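Local coordinates for protein glucosamine--fructose-6-phosphate aminotransferase [isomerizing] (Francisella tularensis subsp. tularensis, PDB 3TBF) that is probably the isomerase half of glucosamine-6-phosphate synthase, the enzyme that makes glucosamine 6-phosphate from fructose 6-phosphate and glutamine, at residues L179-A182 / K183-S187; D190-I193 / A194-E198; N295-E298 / V299-R302. All blocks are in the same frame, centred on the assembly; numbering follows the deposited sequence.

Interaction 1: residues L179-A182 / K183-S187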
loop_
_atom_site.group_PDB
_atom_site.type_symbol
_atom_site.label_atom_id
_atom_site.label_comp_id
_atom_site.label_asym_id
_atom_site.label_seq_id
_atom_site.Cartn_x
_atom_site.Cartn_y
_atom_site.Cartn_z
ATOM N N LEU A 179 -15.715 2.972 18.545
ATOM C CA LEU A 179 -16.126 3.337 19.912
ATOM C C LEU A 179 -16.931 2.214 20.601
ATOM O O LEU A 179 -16.770 1.954 21.800
ATOM C CB LEU A 179 -16.875 4.659 19.934
ATOM C CG LEU A 179 -16.104 5.863 19.370
ATOM C CD1 LEU A 179 -16.997 7.130 19.255
ATOM C CD2 LEU A 179 -14.915 6.220 20.196
ATOM N N VAL A 180 -17.763 1.517 19.867
ATOM C CA VAL A 180 -18.419 0.347 20.413
ATOM C C VAL A 180 -17.456 -0.706 20.937
ATOM O O VAL A 180 -17.614 -1.210 22.009
ATOM C CB VAL A 180 -19.313 -0.319 19.353
ATOM C CG1 VAL A 180 -19.748 -1.758 19.822
ATOM C CG2 VAL A 180 -20.562 0.617 19.022
ATOM N N ILE A 181 -16.417 -1.002 20.169
ATOM C CA ILE A 181 -15.393 -1.962 20.566
ATOM C C ILE A 181 -14.603 -1.422 21.726
ATOM O O ILE A 181 -14.305 -2.139 22.664
ATOM C CB ILE A 181 -14.424 -2.285 19.385
ATOM C CG1 ILE A 181 -15.207 -2.944 18.279
ATOM C CG2 ILE A 181 -13.306 -3.273 19.809
ATOM C CD1 ILE A 181 -16.014 -4.206 18.754
ATOM N N ALA A 182 -14.266 -0.152 21.656
ATOM C CA ALA A 182 -13.480 0.464 22.694
ATOM C C ALA A 182 -14.168 0.316 24.024
ATOM O O ALA A 182 -13.524 0.034 25.034
ATOM C CB ALA A 182 -13.236 1.931 22.415
ATOM N N LYS A 183 -15.469 0.539 24.036
ATOM C CA LYS A 183 -16.230 0.514 25.273
ATOM C C LYS A 183 -16.352 -0.891 25.833
ATOM O O LYS A 183 -16.196 -1.128 27.018
ATOM C CB LYS A 183 -17.624 1.033 24.990
ATOM C CG LYS A 183 -18.595 0.948 26.137
ATOM C CD LYS A 183 -19.689 1.903 25.832
ATOM C CE LYS A 183 -20.940 1.687 26.672
ATOM N NZ LYS A 183 -20.910 2.509 27.901
ATOM N N LEU A 184 -16.637 -1.825 24.955
ATOM C CA LEU A 184 -16.799 -3.217 25.348
ATOM C C LEU A 184 -15.505 -3.815 25.925
ATOM O O LEU A 184 -15.550 -4.730 26.735
ATOM C CB LEU A 184 -17.186 -4.007 24.113
ATOM C CG LEU A 184 -18.302 -5.007 24.240
ATOM C CD1 LEU A 184 -19.437 -4.501 25.151
ATOM C CD2 LEU A 184 -18.832 -5.292 22.847
ATOM N N LYS A 185 -14.360 -3.319 25.467
ATOM C CA LYS A 185 -13.093 -3.863 25.886
ATOM C C LYS A 185 -12.447 -2.931 26.863
ATOM O O LYS A 185 -11.281 -3.052 27.139
ATOM C CB LYS A 185 -12.158 -4.064 24.686
ATOM C CG LYS A 185 -12.706 -5.027 23.663
ATOM C CD LYS A 185 -11.795 -6.151 23.381
ATOM C CE LYS A 185 -12.521 -7.223 22.569
ATOM N NZ LYS A 185 -12.367 -8.585 23.147
ATOM N N ASN A 186 -13.191 -1.966 27.357
ATOM C CA ASN A 186 -12.671 -1.045 28.371
ATOM C C ASN A 186 -11.436 -0.287 27.957
ATOM O O ASN A 186 -10.688 0.139 28.794
ATOM C CB ASN A 186 -12.427 -1.817 29.680
ATOM C CG ASN A 186 -13.711 -2.496 30.185
ATOM O OD1 ASN A 186 -13.783 -3.725 30.307
ATOM N ND2 ASN A 186 -14.751 -1.682 30.418
ATOM N N SER A 187 -11.253 -0.079 26.660
ATOM C CA SER A 187 -10.076 0.645 26.160
ATOM C C SER A 187 -10.223 2.144 26.411
ATOM O O SER A 187 -9.216 2.857 26.397
ATOM C CB SER A 187 -9.886 0.390 24.659
ATOM O OG SER A 187 -10.144 -0.977 24.332
#
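Ala182 and Ser187 meet where the helix that carries Leu179 to Leu184 runs out. Ser187 N donates to Ala182 O at 2.8 Å, lying in the carbonyl plane, and Ala182 CB stands 4.3 Å from Ser187 CB. Within that bond, in the same turn, Asn186 N bonds to Lys183 O at 3.1 Å. This pair of bonds, with Asn186 at positive phi (58°) as the C-prime residue, makes a Schellman motif. Before it come the last regular helical bonds: Lys183 N to Leu179 O, Leu184 N to Val180 O and Lys185 N to Ile181 O.

Lys185 has CG beside its own backbone N (chi1 -61°), which lays Lys185 CG against Ile181 O at 3.4 Å and Ile181 CG2 at 4.3 Å. Its chain then bends away, and NZ is held by the carbonyls of Glu52 and Thr54. Ser187 OG bonds to Ala80 O, so the turn is tied down on both sides of Asn186.

Farther out, Val180, Ile181 and Leu184 pack on Phe51 of helix 47-52, while Val180 also touches Ile38 of strand 37-38. Leu179 and Lys183 face helix 190-201, through Tyr196 and Ile193 among others.

Interaction 2: residues D190-I193 / A194-E198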
loop_
_atom_site.group_PDB
_atom_site.type_symbol
_atom_site.label_atom_id
_atom_site.label_comp_id
_atom_site.label_asym_id
_atom_site.label_seq_id
_atom_site.Cartn_x
_atom_site.Cartn_y
_atom_site.Cartn_z
ATOM N N ASP A 190 -15.875 6.108 30.085
ATOM C CA ASP A 190 -17.194 6.450 29.583
ATOM C C ASP A 190 -17.170 7.931 29.163
ATOM O O ASP A 190 -17.815 8.346 28.232
ATOM C CB ASP A 190 -18.272 6.124 30.626
ATOM C CG ASP A 190 -18.540 4.588 30.782
ATOM O OD1 ASP A 190 -18.107 3.766 29.940
ATOM O OD2 ASP A 190 -19.205 4.193 31.769
ATOM N N GLN A 191 -16.332 8.707 29.812
ATOM C CA GLN A 191 -16.218 10.120 29.509
ATOM C C GLN A 191 -15.462 10.420 28.205
ATOM O O GLN A 191 -15.807 11.354 27.465
ATOM C CB GLN A 191 -15.565 10.784 30.694
ATOM C CG GLN A 191 -15.579 12.276 30.705
ATOM C CD GLN A 191 -15.120 12.853 32.108
ATOM O OE1 GLN A 191 -14.174 13.662 32.197
ATOM N NE2 GLN A 191 -15.799 12.406 33.194
ATOM N N GLN A 192 -14.444 9.623 27.907
ATOM C CA GLN A 192 -13.839 9.679 26.585
ATOM C C GLN A 192 -14.822 9.239 25.475
ATOM O O GLN A 192 -14.947 9.894 24.443
ATOM C CB GLN A 192 -12.612 8.793 26.536
ATOM C CG GLN A 192 -11.497 9.262 27.380
ATOM C CD GLN A 192 -10.411 8.224 27.468
ATOM O OE1 GLN A 192 -10.658 7.062 27.812
ATOM N NE2 GLN A 192 -9.227 8.620 27.124
ATOM N N ILE A 193 -15.500 8.117 25.681
ATOM C CA ILE A 193 -16.486 7.663 24.740
ATOM C C ILE A 193 -17.435 8.824 24.434
ATOM O O ILE A 193 -17.696 9.150 23.285
ATOM C CB ILE A 193 -17.274 6.484 25.311
ATOM C CG1 ILE A 193 -16.318 5.312 25.563
ATOM C CG2 ILE A 193 -18.445 6.069 24.374
ATOM C CD1 ILE A 193 -15.905 4.672 24.395
ATOM N N ALA A 194 -17.899 9.494 25.478
ATOM C CA ALA A 194 -18.847 10.594 25.318
ATOM C C ALA A 194 -18.248 11.772 24.537
ATOM O O ALA A 194 -18.913 12.375 23.730
ATOM C CB ALA A 194 -19.330 11.042 26.648
ATOM N N LYS A 195 -16.980 12.081 24.768
ATOM C CA LYS A 195 -16.310 13.193 24.103
ATOM C C LYS A 195 -16.127 12.897 22.604
ATOM O O LYS A 195 -16.362 13.754 21.734
ATOM C CB LYS A 195 -14.967 13.417 24.792
ATOM C CG LYS A 195 -13.960 14.233 24.053
ATOM C CD LYS A 195 -12.784 14.459 24.966
ATOM C CE LYS A 195 -11.440 14.307 24.261
ATOM N NZ LYS A 195 -11.315 15.336 23.167
ATOM N N TYR A 196 -15.721 11.673 22.299
ATOM C CA TYR A 196 -15.562 11.281 20.905
ATOM C C TYR A 196 -16.904 11.069 20.182
ATOM O O TYR A 196 -17.004 11.365 19.000
ATOM C CB TYR A 196 -14.679 10.052 20.809
ATOM C CG TYR A 196 -13.342 10.264 21.456
ATOM C CD1 TYR A 196 -12.575 11.381 21.140
ATOM C CD2 TYR A 196 -12.853 9.384 22.394
ATOM C CE1 TYR A 196 -11.364 11.592 21.719
ATOM C CE2 TYR A 196 -11.628 9.610 23.004
ATOM C CZ TYR A 196 -10.898 10.708 22.646
ATOM O OH TYR A 196 -9.692 10.983 23.224
ATOM N N THR A 197 -17.936 10.625 20.901
ATOM C CA THR A 197 -19.254 10.580 20.325
ATOM C C THR A 197 -19.706 11.998 19.914
ATOM O O THR A 197 -20.270 12.165 18.830
ATOM C CB THR A 197 -20.285 9.960 21.269
ATOM O OG1 THR A 197 -19.845 8.671 21.684
ATOM C CG2 THR A 197 -21.603 9.749 20.560
ATOM N N GLU A 198 -19.453 13.001 20.756
ATOM C CA GLU A 198 -19.803 14.389 20.417
ATOM C C GLU A 198 -19.027 14.873 19.225
ATOM O O GLU A 198 -19.538 15.620 18.427
ATOM C CB GLU A 198 -19.611 15.384 21.592
ATOM C CG GLU A 198 -20.651 15.181 22.731
ATOM C CD GLU A 198 -22.181 15.354 22.293
ATOM O OE1 GLU A 198 -22.578 16.506 21.931
ATOM O OE2 GLU A 198 -22.988 14.363 22.345
#
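The phenol ring of Tyr196 leans back over the preceding turn, toward Gln192. Gln192 O takes Tyr196 N as its helical donor at 2.9 Å, and this brings the oxygen close to the ring, oblique to it and 3.0 Å from Tyr196 CD2. Gln192 CB reaches Tyr196 CE2 at 3.8 Å. The ring is carried there by a chi1 of -56°, with CG beside the tyrosine's own backbone N. Outside the segment the same ring packs edge-to-face with Tyr79, and the Tyr196 side chain also touches Leu179 and Leu188. A second flat group, the amide of Gln192, turns back toward the start of the helix, where OE1 accepts from the backbone N of Thr189.

One residue on, Thr197 meets Ile193. Thr197 OG1 donates to Ile193 O at 2.7 Å, and Thr197 N reaches the same oxygen at 2.8 Å. The amide comes nearly along the C=O axis, whereas the hydroxyl sits above the carbonyl plane, 46° out of it. Chi1 of -55° sets OG1 beside the backbone N of Thr197, within range of the carbonyl one turn earlier. Ile193 CG2 stands 4.0 Å from Thr197 OG1, the two side chains crossing obliquely. Earlier in the helix, Ala194 N and Lys195 N bond to Asp190 O and Gln191 O.

Thr197 is buried, and its hydroxyl spends its proton on a main-chain carbonyl of its own helix. Its polar atom is thereby satisfied where the side chain lies against Leu179 of helix 165-184. The second donor would also be expected to draw electron density toward Ile193 O.

Interaction 3: residues N295-E298 / V299-R302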
loop_
_atom_site.group_PDB
_atom_site.type_symbol
_atom_site.label_atom_id
_atom_site.label_comp_id
_atom_site.label_asym_id
_atom_site.label_seq_id
_atom_site.Cartn_x
_atom_site.Cartn_y
_atom_site.Cartn_z
ATOM N N ASN A 295 8.364 18.090 5.142
ATOM C CA ASN A 295 8.234 17.310 3.899
ATOM C C ASN A 295 7.761 18.197 2.755
ATOM O O ASN A 295 8.187 18.083 1.602
ATOM C CB ASN A 295 7.256 16.163 4.071
ATOM C CG ASN A 295 7.661 15.181 5.180
ATOM O OD1 ASN A 295 6.788 14.676 5.905
ATOM N ND2 ASN A 295 8.972 14.886 5.301
ATOM N N LEU A 296 6.877 19.124 3.094
ATOM C CA LEU A 296 6.362 20.025 2.103
ATOM C C LEU A 296 7.449 20.964 1.600
ATOM O O LEU A 296 7.466 21.335 0.437
ATOM C CB LEU A 296 5.152 20.757 2.669
ATOM C CG LEU A 296 3.895 19.883 2.635
ATOM C CD1 LEU A 296 2.833 20.410 3.561
ATOM C CD2 LEU A 296 3.360 19.793 1.219
ATOM N N GLN A 297 8.374 21.314 2.489
ATOM C CA GLN A 297 9.510 22.146 2.118
ATOM C C GLN A 297 10.357 21.425 1.078
ATOM O O GLN A 297 10.685 21.999 0.034
ATOM C CB GLN A 297 10.343 22.515 3.343
ATOM C CG GLN A 297 11.399 23.618 3.066
ATOM C CD GLN A 297 10.780 24.977 2.650
ATOM O OE1 GLN A 297 10.083 25.629 3.456
ATOM N NE2 GLN A 297 11.053 25.419 1.399
ATOM N N GLU A 298 10.660 20.151 1.336
ATOM C CA GLU A 298 11.441 19.356 0.381
ATOM C C GLU A 298 10.762 19.497 -0.980
ATOM O O GLU A 298 11.423 19.830 -1.979
ATOM C CB GLU A 298 11.531 17.862 0.769
ATOM C CG GLU A 298 12.300 17.523 2.078
ATOM C CD GLU A 298 12.709 15.994 2.200
ATOM O OE1 GLU A 298 13.765 15.604 1.624
ATOM O OE2 GLU A 298 11.990 15.190 2.886
ATOM N N VAL A 299 9.439 19.289 -1.013
ATOM C CA VAL A 299 8.711 19.315 -2.286
ATOM C C VAL A 299 8.728 20.707 -2.905
ATOM O O VAL A 299 8.910 20.853 -4.108
ATOM C CB VAL A 299 7.236 18.797 -2.142
ATOM C CG1 VAL A 299 6.349 19.333 -3.273
ATOM C CG2 VAL A 299 7.218 17.299 -2.135
ATOM N N HIS A 300 8.524 21.723 -2.072
ATOM C CA HIS A 300 8.572 23.103 -2.539
ATOM C C HIS A 300 9.930 23.423 -3.129
ATOM O O HIS A 300 10.049 24.046 -4.175
ATOM C CB HIS A 300 8.321 24.089 -1.412
ATOM C CG HIS A 300 8.193 25.504 -1.900
ATOM N ND1 HIS A 300 9.133 26.481 -1.631
ATOM C CD2 HIS A 300 7.266 26.077 -2.707
ATOM C CE1 HIS A 300 8.759 27.607 -2.213
ATOM N NE2 HIS A 300 7.636 27.386 -2.878
ATOM N N ALA A 301 10.958 22.933 -2.466
ATOM C CA ALA A 301 12.315 23.068 -2.982
ATOM C C ALA A 301 12.482 22.609 -4.441
ATOM O O ALA A 301 13.388 23.114 -5.112
ATOM C CB ALA A 301 13.313 22.369 -2.065
ATOM N N ARG A 302 11.623 21.708 -4.959
ATOM C CA ARG A 302 11.779 21.259 -6.367
ATOM C C ARG A 302 10.878 21.983 -7.374
ATOM O O ARG A 302 10.791 21.588 -8.534
ATOM C CB ARG A 302 11.591 19.737 -6.516
ATOM C CG ARG A 302 12.392 18.862 -5.561
ATOM C CD ARG A 302 13.732 18.544 -6.139
ATOM N NE ARG A 302 14.549 17.695 -5.265
ATOM C CZ ARG A 302 14.868 16.418 -5.504
ATOM N NH1 ARG A 302 14.435 15.782 -6.597
ATOM N NH2 ARG A 302 15.639 15.762 -4.635
#
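Gln297 and His300 supply the side-chain encounter in the last turns of helix 289-301. NE2 of Gln297 comes to the edge of the imidazole, near its plane and 3.7 Å from His300 ND1, with the amide and ring planes almost perpendicular (88°). The glutamine gets there by a bend at chi2 (63°), which curls its amide toward the following turn. The far ring nitrogen, His300 NE2, is bonded to Asp321 O, which should limit the ring's rotation.

The main-chain bonds are helical: Val299 N to Asn295 O, His300 N to Leu296 O at 2.8 Å, and Ala301 N to Gln297 O at 2.7 Å. Arg302 N bonds to Val299 O at 3.0 Å.

Two CB atoms make close van der Waals contacts with carbonyl oxygens of the preceding turn: Ala301 CB rests 3.2 Å from Glu298 O, and Val299 CB lies 3.6 Å from Leu296 O. The nonpolar side chains of Leu296 and Val299 turn to strands 278-283 and 305-311, touching Ala281, Ile279, Leu306 and Leu308. On another side, Asn295 OD1 accepts from Arg235 NE.

This is the helix of a beta-alpha-beta crossover, laid against the parallel sheet of the second SIS domain and followed in the chain by strand 305-311.

From the N terminus, the chain first reaches interaction 1, which ends helix 165-184, and then interaction 2, which opens helix 190-201 a few residues later. Each contact joins neighbouring turns of continuous chain, so none closes a loop; they lie in series, and none nests in or crosses another. Interactions 1 and 2 are neighbours, with centres 11 Å apart: Leu179 O lies 3.9 Å from Ile193 CD1 where the two successive helices pack side by side. Lys183 and Asp190 come near each other there, but only as a long, weak ion pair. Interaction 3 stands apart, about 24 Å from interaction 2 at the nearest atoms, within helix 289-301, which links strands 278-283 and 305-311 of the second parallel sheet.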